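Local coordinates for trehalose synthase regulatory protein (Candida albicans, PDB 5HUS) that probably regulates trehalose synthesis, through a C-terminal domain of the trehalose-phosphatase family built on a HAD-like fold, at residues 27-32 with 83-88; 95-100 with 143-148; 99-104 with 112-117. One frame throughout, in Å; residues are numbered along the deposited sequence.

Interaction 1: 27-32 with 83-88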
loop_
_atom_site.group_PDB
_atom_site.type_symbol
_atom_site.label_atom_id
_atom_site.label_comp_id
_atom_site.label_asym_id
_atom_site.label_seq_id
_atom_site.Cartn_x
_atom_site.Cartn_y
_atom_site.Cartn_z
ATOM N N LEU A 27 6.257 -2.393 -0.310
ATOM C CA LEU A 27 7.602 -2.384 -0.874
ATOM C C LEU A 27 7.576 -1.979 -2.336
ATOM O O LEU A 27 6.603 -2.234 -3.043
ATOM C CB LEU A 27 8.249 -3.761 -0.738
ATOM C CG LEU A 27 8.355 -4.367 0.659
ATOM C CD1 LEU A 27 8.886 -5.786 0.587
ATOM C CD2 LEU A 27 9.241 -3.502 1.542
ATOM N N GLU A 28 8.656 -1.348 -2.783
ATOM C CA GLU A 28 8.826 -1.043 -4.196
ATOM C C GLU A 28 9.412 -2.269 -4.888
ATOM O O GLU A 28 10.563 -2.627 -4.653
ATOM C CB GLU A 28 9.739 0.168 -4.381
ATOM C CG GLU A 28 9.205 1.450 -3.768
ATOM C CD GLU A 28 8.173 2.134 -4.648
ATOM O OE1 GLU A 28 8.562 2.690 -5.699
ATOM O OE2 GLU A 28 6.976 2.116 -4.292
ATOM N N ILE A 29 8.608 -2.925 -5.714
ATOM C CA ILE A 29 9.051 -4.135 -6.388
ATOM C C ILE A 29 9.429 -3.791 -7.826
ATOM O O ILE A 29 8.682 -3.103 -8.520
ATOM C CB ILE A 29 7.962 -5.218 -6.360
ATOM C CG1 ILE A 29 7.580 -5.539 -4.915
ATOM C CG2 ILE A 29 8.428 -6.474 -7.072
ATOM C CD1 ILE A 29 8.718 -6.073 -4.079
ATOM N N SER A 30 10.599 -4.251 -8.259
ATOM C CA SER A 30 11.074 -3.943 -9.605
ATOM C C SER A 30 11.836 -5.123 -10.186
ATOM O O SER A 30 12.612 -5.765 -9.486
ATOM C CB SER A 30 11.965 -2.701 -9.590
ATOM O OG SER A 30 12.611 -2.514 -10.841
ATOM N N SER A 31 11.611 -5.402 -11.466
ATOM C CA SER A 31 12.347 -6.461 -12.149
ATOM C C SER A 31 13.621 -5.918 -12.794
ATOM O O SER A 31 14.380 -6.666 -13.409
ATOM C CB SER A 31 11.467 -7.137 -13.201
ATOM O OG SER A 31 10.375 -7.806 -12.593
ATOM N N ALA A 32 13.845 -4.615 -12.647
ATOM C CA ALA A 32 15.042 -3.963 -13.180
ATOM C C ALA A 32 16.316 -4.551 -12.598
ATOM O O ALA A 32 16.340 -5.004 -11.460
ATOM C CB ALA A 32 14.996 -2.473 -12.910
ATOM N N ASP A 83 0.713 -9.503 -11.747
ATOM C CA ASP A 83 0.448 -10.878 -12.171
ATOM C C ASP A 83 1.641 -11.437 -12.949
ATOM O O ASP A 83 1.992 -12.607 -12.804
ATOM C CB ASP A 83 -0.821 -10.957 -13.024
ATOM C CG ASP A 83 -2.099 -10.976 -12.196
ATOM O OD1 ASP A 83 -2.041 -11.250 -10.979
ATOM O OD2 ASP A 83 -3.172 -10.737 -12.788
ATOM N N ILE A 84 2.269 -10.600 -13.767
ATOM C CA ILE A 84 3.484 -11.024 -14.472
ATOM C C ILE A 84 4.614 -11.296 -13.480
ATOM O O ILE A 84 5.305 -12.319 -13.564
ATOM C CB ILE A 84 3.930 -9.969 -15.510
ATOM C CG1 ILE A 84 3.003 -10.011 -16.731
ATOM C CG2 ILE A 84 5.382 -10.192 -15.912
ATOM C CD1 ILE A 84 3.188 -8.854 -17.688
ATOM N N MET A 85 4.784 -10.396 -12.516
ATOM C CA MET A 85 5.857 -10.523 -11.541
ATOM C C MET A 85 5.744 -11.747 -10.653
ATOM O O MET A 85 6.750 -12.403 -10.367
ATOM C CB MET A 85 5.920 -9.283 -10.656
ATOM C CG MET A 85 6.522 -8.064 -11.320
ATOM S SD MET A 85 6.431 -6.663 -10.190
ATOM C CE MET A 85 7.642 -5.560 -10.913
ATOM N N PHE A 86 4.530 -12.058 -10.211
ATOM C CA PHE A 86 4.365 -13.048 -9.147
ATOM C C PHE A 86 3.607 -14.299 -9.584
ATOM O O PHE A 86 3.151 -15.067 -8.740
ATOM C CB PHE A 86 3.668 -12.397 -7.942
ATOM C CG PHE A 86 4.546 -11.424 -7.208
ATOM C CD1 PHE A 86 5.424 -11.865 -6.236
ATOM C CD2 PHE A 86 4.522 -10.072 -7.518
ATOM C CE1 PHE A 86 6.249 -10.979 -5.575
ATOM C CE2 PHE A 86 5.343 -9.181 -6.857
ATOM C CZ PHE A 86 6.209 -9.633 -5.887
ATOM N N LYS A 87 3.506 -14.511 -10.894
ATOM C CA LYS A 87 2.787 -15.664 -11.440
ATOM C C LYS A 87 3.305 -16.988 -10.875
ATOM O O LYS A 87 2.528 -17.913 -10.649
ATOM C CB LYS A 87 2.874 -15.682 -12.974
ATOM C CG LYS A 87 4.276 -15.840 -13.550
ATOM C CD LYS A 87 4.239 -15.956 -15.080
ATOM C CE LYS A 87 5.634 -16.168 -15.665
ATOM N NZ LYS A 87 5.640 -16.201 -17.162
ATOM N N ARG A 88 4.608 -17.062 -10.632
ATOM C CA ARG A 88 5.230 -18.282 -10.131
ATOM C C ARG A 88 5.227 -18.333 -8.608
ATOM O O ARG A 88 5.686 -19.308 -8.010
ATOM C CB ARG A 88 6.663 -18.409 -10.654
ATOM C CG ARG A 88 6.750 -18.467 -12.170
ATOM C CD ARG A 88 8.095 -18.984 -12.647
ATOM N NE ARG A 88 7.934 -20.151 -13.509
ATOM C CZ ARG A 88 8.565 -21.308 -13.334
ATOM N NH1 ARG A 88 9.418 -21.456 -12.330
ATOM N NH2 ARG A 88 8.350 -22.316 -14.168
#
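Ser31 and Met85 lie where the backbones come nearest, their CA atoms 7.7 Å apart, so segment 27-32 and the end of helix 79-86 are joined through side chains and not main-chain bonds. Met85 does most of the bridging. Its CG stands beside the backbone N, and from there the chain runs out nearly straight (chi2 176°, chi3 162°), which carries the sulfur and the terminal methyl across to the other segment. SD rests against the CG2 branch of Ile29 at 3.7 Å, while CE reaches further, to 3.6 Å from the backbone O of Ile29 and 3.9 Å from Ser31 OG. A long, unbranched thioether suits this place, since it can span the distance and still offer a soft, weakly polar end to both methyl and oxygen neighbours. The same Ile29 CG2, placed anti to the backbone N, also approaches the far end of the Phe86 ring obliquely, 4.0 Å from CZ. One methyl of the beta-branched isoleucine thus lies against both a sulfur and an aromatic carbon. Pro53, at the start of helix 53-59, packs on all three residues, and Leu73 of strand 69-74 backs Ile29 and Phe86. Beyond Ile29 the chain turns: Ser30 OG accepts from Ala32 N at 3.0 Å, an ST turn that shapes the backbone next to the solvent-facing Ser31. Segment 27-32 leaves the C-terminal end of strand 20-26, where HAD phosphatases carry the DxD nucleophile motif; the run from Leu27 to Ser31 lacks the usual Asp-Gly-Thr pattern, consistent with a regulatory, possibly inactive, domain. With apolar groups inside and a serine at the margin, the contact implies dispersion packing that draws helix end and loop together without fixing a precise polar geometry.

Interaction 2: 95-100 with 143-148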
loop_
_atom_site.group_PDB
_atom_site.type_symbol
_atom_site.label_atom_id
_atom_site.label_comp_id
_atom_site.label_asym_id
_atom_site.label_seq_id
_atom_site.Cartn_x
_atom_site.Cartn_y
_atom_site.Cartn_z
ATOM N N ILE A 95 -1.814 -6.800 -3.199
ATOM C CA ILE A 95 -2.720 -5.658 -3.169
ATOM C C ILE A 95 -2.205 -4.662 -4.208
ATOM O O ILE A 95 -1.097 -4.144 -4.073
ATOM C CB ILE A 95 -2.796 -5.015 -1.771
ATOM C CG1 ILE A 95 -3.174 -6.058 -0.718
ATOM C CG2 ILE A 95 -3.836 -3.911 -1.761
ATOM C CD1 ILE A 95 -2.983 -5.572 0.711
ATOM N N ALA A 96 -3.000 -4.420 -5.250
ATOM C CA ALA A 96 -2.563 -3.618 -6.394
ATOM C C ALA A 96 -3.139 -2.209 -6.367
ATOM O O ALA A 96 -4.198 -1.974 -5.781
ATOM C CB ALA A 96 -2.955 -4.302 -7.701
ATOM N N GLU A 97 -2.432 -1.288 -7.021
ATOM C CA GLU A 97 -2.799 0.130 -7.078
ATOM C C GLU A 97 -3.185 0.658 -5.704
ATOM O O GLU A 97 -4.218 1.314 -5.524
ATOM C CB GLU A 97 -3.926 0.364 -8.093
ATOM C CG GLU A 97 -3.512 -0.018 -9.516
ATOM C CD GLU A 97 -4.390 0.598 -10.590
ATOM O OE1 GLU A 97 -4.797 1.777 -10.445
ATOM O OE2 GLU A 97 -4.659 -0.096 -11.590
ATOM N N ASN A 98 -2.334 0.334 -4.739
ATOM C CA ASN A 98 -2.414 0.843 -3.379
ATOM C C ASN A 98 -3.699 0.469 -2.658
ATOM O O ASN A 98 -4.066 1.111 -1.686
ATOM C CB ASN A 98 -2.239 2.365 -3.379
ATOM C CG ASN A 98 -1.810 2.899 -2.035
ATOM O OD1 ASN A 98 -2.236 3.979 -1.617
ATOM N ND2 ASN A 98 -0.977 2.137 -1.333
ATOM N N GLY A 99 -4.375 -0.576 -3.119
ATOM C CA GLY A 99 -5.563 -1.029 -2.421
ATOM C C GLY A 99 -6.806 -1.213 -3.271
ATOM O O GLY A 99 -7.772 -1.829 -2.817
ATOM N N ASN A 100 -6.795 -0.691 -4.494
ATOM C CA ASN A 100 -7.982 -0.778 -5.350
ATOM C C ASN A 100 -8.332 -2.211 -5.743
ATOM O O ASN A 100 -9.486 -2.519 -6.031
ATOM C CB ASN A 100 -7.790 0.073 -6.610
ATOM C CG ASN A 100 -7.905 1.546 -6.320
ATOM O OD1 ASN A 100 -9.012 2.081 -6.185
ATOM N ND2 ASN A 100 -6.761 2.217 -6.204
ATOM N N GLU A 143 0.706 9.056 -16.280
ATOM C CA GLU A 143 0.603 7.614 -16.159
ATOM C C GLU A 143 -0.806 7.271 -15.699
ATOM O O GLU A 143 -1.200 7.624 -14.590
ATOM C CB GLU A 143 1.644 7.077 -15.176
ATOM C CG GLU A 143 1.511 5.588 -14.878
ATOM C CD GLU A 143 2.521 5.094 -13.861
ATOM O OE1 GLU A 143 3.018 5.904 -13.044
ATOM O OE2 GLU A 143 2.819 3.880 -13.880
ATOM N N ALA A 144 -1.573 6.611 -16.560
ATOM C CA ALA A 144 -2.930 6.223 -16.207
ATOM C C ALA A 144 -3.008 4.715 -15.990
ATOM O O ALA A 144 -2.772 3.942 -16.909
ATOM C CB ALA A 144 -3.909 6.658 -17.294
ATOM N N LEU A 145 -3.306 4.302 -14.762
ATOM C CA LEU A 145 -3.541 2.891 -14.483
ATOM C C LEU A 145 -5.060 2.656 -14.508
ATOM O O LEU A 145 -5.788 3.428 -15.137
ATOM C CB LEU A 145 -2.894 2.492 -13.155
ATOM C CG LEU A 145 -1.375 2.735 -13.109
ATOM C CD1 LEU A 145 -0.732 2.203 -11.829
ATOM C CD2 LEU A 145 -0.680 2.137 -14.340
ATOM N N ASP A 146 -5.553 1.611 -13.850
ATOM C CA ASP A 146 -6.981 1.308 -13.946
ATOM C C ASP A 146 -7.819 2.107 -12.950
ATOM O O ASP A 146 -8.989 2.405 -13.215
ATOM C CB ASP A 146 -7.230 -0.189 -13.756
ATOM C CG ASP A 146 -6.588 -1.027 -14.849
ATOM O OD1 ASP A 146 -6.407 -0.504 -15.967
ATOM O OD2 ASP A 146 -6.252 -2.198 -14.586
ATOM N N ALA A 147 -7.221 2.467 -11.814
ATOM C CA ALA A 147 -7.949 3.161 -10.750
ATOM C C ALA A 147 -7.116 4.259 -10.095
ATOM O O ALA A 147 -7.502 4.809 -9.063
ATOM C CB ALA A 147 -8.420 2.160 -9.694
ATOM N N THR A 148 -5.970 4.570 -10.690
ATOM C CA THR A 148 -5.130 5.650 -10.194
ATOM C C THR A 148 -4.530 6.390 -11.371
ATOM O O THR A 148 -4.391 5.833 -12.461
ATOM C CB THR A 148 -4.000 5.133 -9.256
ATOM O OG1 THR A 148 -3.363 4.001 -9.845
ATOM C CG2 THR A 148 -4.558 4.708 -7.920
HETATM O O HOH W 1 -4.879 -2.704 -12.102
HETATM O O HOH W 2 -8.262 4.766 -6.421
#
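Glu97 OE1 is held between Ala147 N, at 2.9 Å, and Thr148 OG1, at 2.7 Å, which arrive from opposite faces of the carboxylate plane. The amide comes on the syn side, 23° out of plane, whereas the hydroxyl donates from above. The other oxygen, OE2, takes Asp146 N on its syn side at 3.0 Å. Two successive backbone N-H groups and a hydroxyl therefore share one carboxylate, whose charge and two acceptors suit a turn with donors pointing inward. Leu145 CB lies against OE1 at 3.4 Å and shields the group. Thr148 chi1 of 46° puts OG1 between the backbone N and carbonyl carbon, turned toward Glu97. The flat amide of Asn100 lies over Ala147 CB, 3.5 Å from CG, and a water joins Asn100 OD1 to Ala147 O.

The donors belong to the tight turn between strands 141-144 and 149-152, in a four-stranded antiparallel sheet that probably corresponds to the cap of HAD phosphatases, and the acceptor comes from the Glu-Asn-Gly loop after core strand 93-96. The contact thus joins the core sheet to this probable cap.

Glu97 and Asn98 both adopt left-handed backbone angles, and Gly99, at phi 129°, takes a conformation in which a CB would strike the preceding carbonyl. Asn100 ND2 donates to Glu97 O at 2.8 Å, bracing this loop. Across from it, Leu145 N bonds to Thr148 O. Arg79 forms a salt bridge with Asp146 OD2, which probably eases its repulsion from Glu97 OE2, and a water lies between the two carboxylates. Asn98 OD1 also bonds to Gln196 of the four-stranded sheet.

Interaction 3: 99-104 with 112-117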
loop_
_atom_site.group_PDB
_atom_site.type_symbol
_atom_site.label_atom_id
_atom_site.label_comp_id
_atom_site.label_asym_id
_atom_site.label_seq_id
_atom_site.Cartn_x
_atom_site.Cartn_y
_atom_site.Cartn_z
ATOM N N GLY A 99 -4.375 -0.576 -3.119
ATOM C CA GLY A 99 -5.563 -1.029 -2.421
ATOM C C GLY A 99 -6.806 -1.213 -3.271
ATOM O O GLY A 99 -7.772 -1.829 -2.817
ATOM N N ASN A 100 -6.795 -0.691 -4.494
ATOM C CA ASN A 100 -7.982 -0.778 -5.350
ATOM C C ASN A 100 -8.332 -2.211 -5.743
ATOM O O ASN A 100 -9.486 -2.519 -6.031
ATOM C CB ASN A 100 -7.790 0.073 -6.610
ATOM C CG ASN A 100 -7.905 1.546 -6.320
ATOM O OD1 ASN A 100 -9.012 2.081 -6.185
ATOM N ND2 ASN A 100 -6.761 2.217 -6.204
ATOM N N PHE A 101 -7.332 -3.085 -5.750
ATOM C CA PHE A 101 -7.528 -4.484 -6.134
ATOM C C PHE A 101 -6.764 -5.414 -5.212
ATOM O O PHE A 101 -5.643 -5.120 -4.832
ATOM C CB PHE A 101 -7.085 -4.714 -7.582
ATOM C CG PHE A 101 -7.678 -3.734 -8.553
ATOM C CD1 PHE A 101 -8.972 -3.900 -9.028
ATOM C CD2 PHE A 101 -6.944 -2.637 -8.982
ATOM C CE1 PHE A 101 -9.524 -2.985 -9.918
ATOM C CE2 PHE A 101 -7.488 -1.718 -9.868
ATOM C CZ PHE A 101 -8.780 -1.895 -10.340
ATOM N N VAL A 102 -7.382 -6.537 -4.857
ATOM C CA VAL A 102 -6.791 -7.487 -3.923
ATOM C C VAL A 102 -6.844 -8.894 -4.492
ATOM O O VAL A 102 -7.906 -9.351 -4.925
ATOM C CB VAL A 102 -7.515 -7.489 -2.553
ATOM C CG1 VAL A 102 -6.962 -8.610 -1.657
ATOM C CG2 VAL A 102 -7.386 -6.130 -1.869
ATOM N N LYS A 103 -5.702 -9.577 -4.493
ATOM C CA LYS A 103 -5.686 -10.997 -4.818
ATOM C C LYS A 103 -5.263 -11.767 -3.567
ATOM O O LYS A 103 -4.088 -11.797 -3.193
ATOM C CB LYS A 103 -4.764 -11.291 -6.014
ATOM C CG LYS A 103 -4.661 -12.770 -6.356
ATOM C CD LYS A 103 -3.923 -12.994 -7.684
ATOM C CE LYS A 103 -4.793 -12.583 -8.863
ATOM N NZ LYS A 103 -4.199 -12.966 -10.185
ATOM N N LEU A 104 -6.257 -12.351 -2.904
ATOM C CA LEU A 104 -6.035 -13.142 -1.703
ATOM C C LEU A 104 -5.138 -14.330 -2.007
ATOM O O LEU A 104 -5.108 -14.821 -3.132
ATOM C CB LEU A 104 -7.369 -13.622 -1.133
ATOM C CG LEU A 104 -8.379 -12.530 -0.782
ATOM C CD1 LEU A 104 -9.745 -13.140 -0.504
ATOM C CD2 LEU A 104 -7.906 -11.709 0.405
ATOM N N SER A 112 -12.173 -6.510 -6.785
ATOM C CA SER A 112 -12.164 -5.079 -7.046
ATOM C C SER A 112 -12.813 -4.333 -5.885
ATOM O O SER A 112 -14.038 -4.302 -5.745
ATOM C CB SER A 112 -12.877 -4.763 -8.361
ATOM O OG SER A 112 -12.747 -3.387 -8.684
ATOM N N LEU A 113 -11.976 -3.749 -5.036
ATOM C CA LEU A 113 -12.456 -2.856 -3.997
ATOM C C LEU A 113 -12.916 -1.551 -4.640
ATOM O O LEU A 113 -13.891 -0.934 -4.200
ATOM C CB LEU A 113 -11.357 -2.616 -2.960
ATOM C CG LEU A 113 -11.712 -1.936 -1.642
ATOM C CD1 LEU A 113 -12.956 -2.541 -1.007
ATOM C CD2 LEU A 113 -10.520 -2.040 -0.694
ATOM N N ALA A 114 -12.203 -1.135 -5.688
ATOM C CA ALA A 114 -12.636 -0.027 -6.524
ATOM C C ALA A 114 -13.982 -0.377 -7.149
ATOM O O ALA A 114 -14.203 -1.520 -7.553
ATOM C CB ALA A 114 -11.599 0.273 -7.607
ATOM N N ASP A 115 -14.885 0.597 -7.195
ATOM C CA ASP A 115 -16.167 0.422 -7.867
ATOM C C ASP A 115 -16.033 0.754 -9.347
ATOM O O ASP A 115 -15.601 1.847 -9.697
ATOM C CB ASP A 115 -17.236 1.312 -7.229
ATOM C CG ASP A 115 -18.585 1.116 -7.859
ATOM O OD1 ASP A 115 -19.243 0.109 -7.523
ATOM O OD2 ASP A 115 -18.973 1.949 -8.707
ATOM N N LYS A 116 -16.403 -0.182 -10.218
ATOM C CA LYS A 116 -16.168 -0.000 -11.642
ATOM C C LYS A 116 -16.988 1.154 -12.216
ATOM O O LYS A 116 -16.528 1.839 -13.129
ATOM C CB LYS A 116 -16.461 -1.285 -12.414
ATOM C CG LYS A 116 -15.897 -1.262 -13.830
ATOM C CD LYS A 116 -16.079 -2.588 -14.548
ATOM C CE LYS A 116 -14.946 -2.831 -15.538
ATOM N NZ LYS A 116 -14.609 -1.610 -16.326
ATOM N N ASP A 117 -18.189 1.374 -11.684
ATOM C CA ASP A 117 -19.007 2.501 -12.134
ATOM C C ASP A 117 -18.349 3.830 -11.762
ATOM O O ASP A 117 -18.374 4.784 -12.539
ATOM C CB ASP A 117 -20.423 2.428 -11.549
ATOM C CG ASP A 117 -21.308 1.433 -12.283
ATOM O OD1 ASP A 117 -20.985 1.077 -13.437
ATOM O OD2 ASP A 117 -22.333 1.014 -11.709
#
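The Phe101 ring meets Ser112 obliquely: CE1 is 3.5 Å from Ser112 OG, and the Ala114 methyl approaches CZ more distantly. Arg79 adds a cation-pi interaction to the ring, and Trp110 also packs on Phe101. The Ala114 methyl sits beside the other flat group, the Asn100 amide, with its CB 3.5 Å from OD1; a residue this small suits a place so near two planar side chains. Ser112 OG lies anti to the backbone N (chi1 -174°), where it can donate to Ala114 O at 2.6 Å and fold the chain just past the strand. Phe101 and Ser112 form a non-hydrogen-bonded antiparallel pair; on the other side of the strand, Asn100 and Phe101 both face Ala96 in a classic beta bulge. Asn100 O meets Ala114 N, 3.1 Å away along a nearly straight 171° bond using an in-plane lone pair, and more weakly Leu113 N. Leu113 CD2 rests on Gly99 O at 3.5 Å and packs outward on helices 200-213 and 225-229. Asp115 then caps helix 116-136 through Glu118 N. With one carbonyl accepting Ala114 N well and Leu113 N only weakly, the chain leaves the edge strand in a defined direction.

From the N terminus, interaction 1 closes first: strand 50-51, helices 53-59 and 61-65 and strand 69-74 all lie in its loop, which brings the end of helix 79-86 back to the segment after strand 20-26. Interaction 2 opens only afterwards and encloses a loop containing helix 116-136, tying the core sheet to the four-stranded sheet. Interaction 3 starts from the same stretch, sharing Gly99 and Asn100, and closes sooner, as a short hairpin within the span of interaction 2 at the core-sheet edge. Ala147 and Asp146 also pack on Phe101, linking them further. Interaction 1 meets interaction 3 through the salt bridge between Asp83 OD1 and Lys103 NZ, 2.9 Å long.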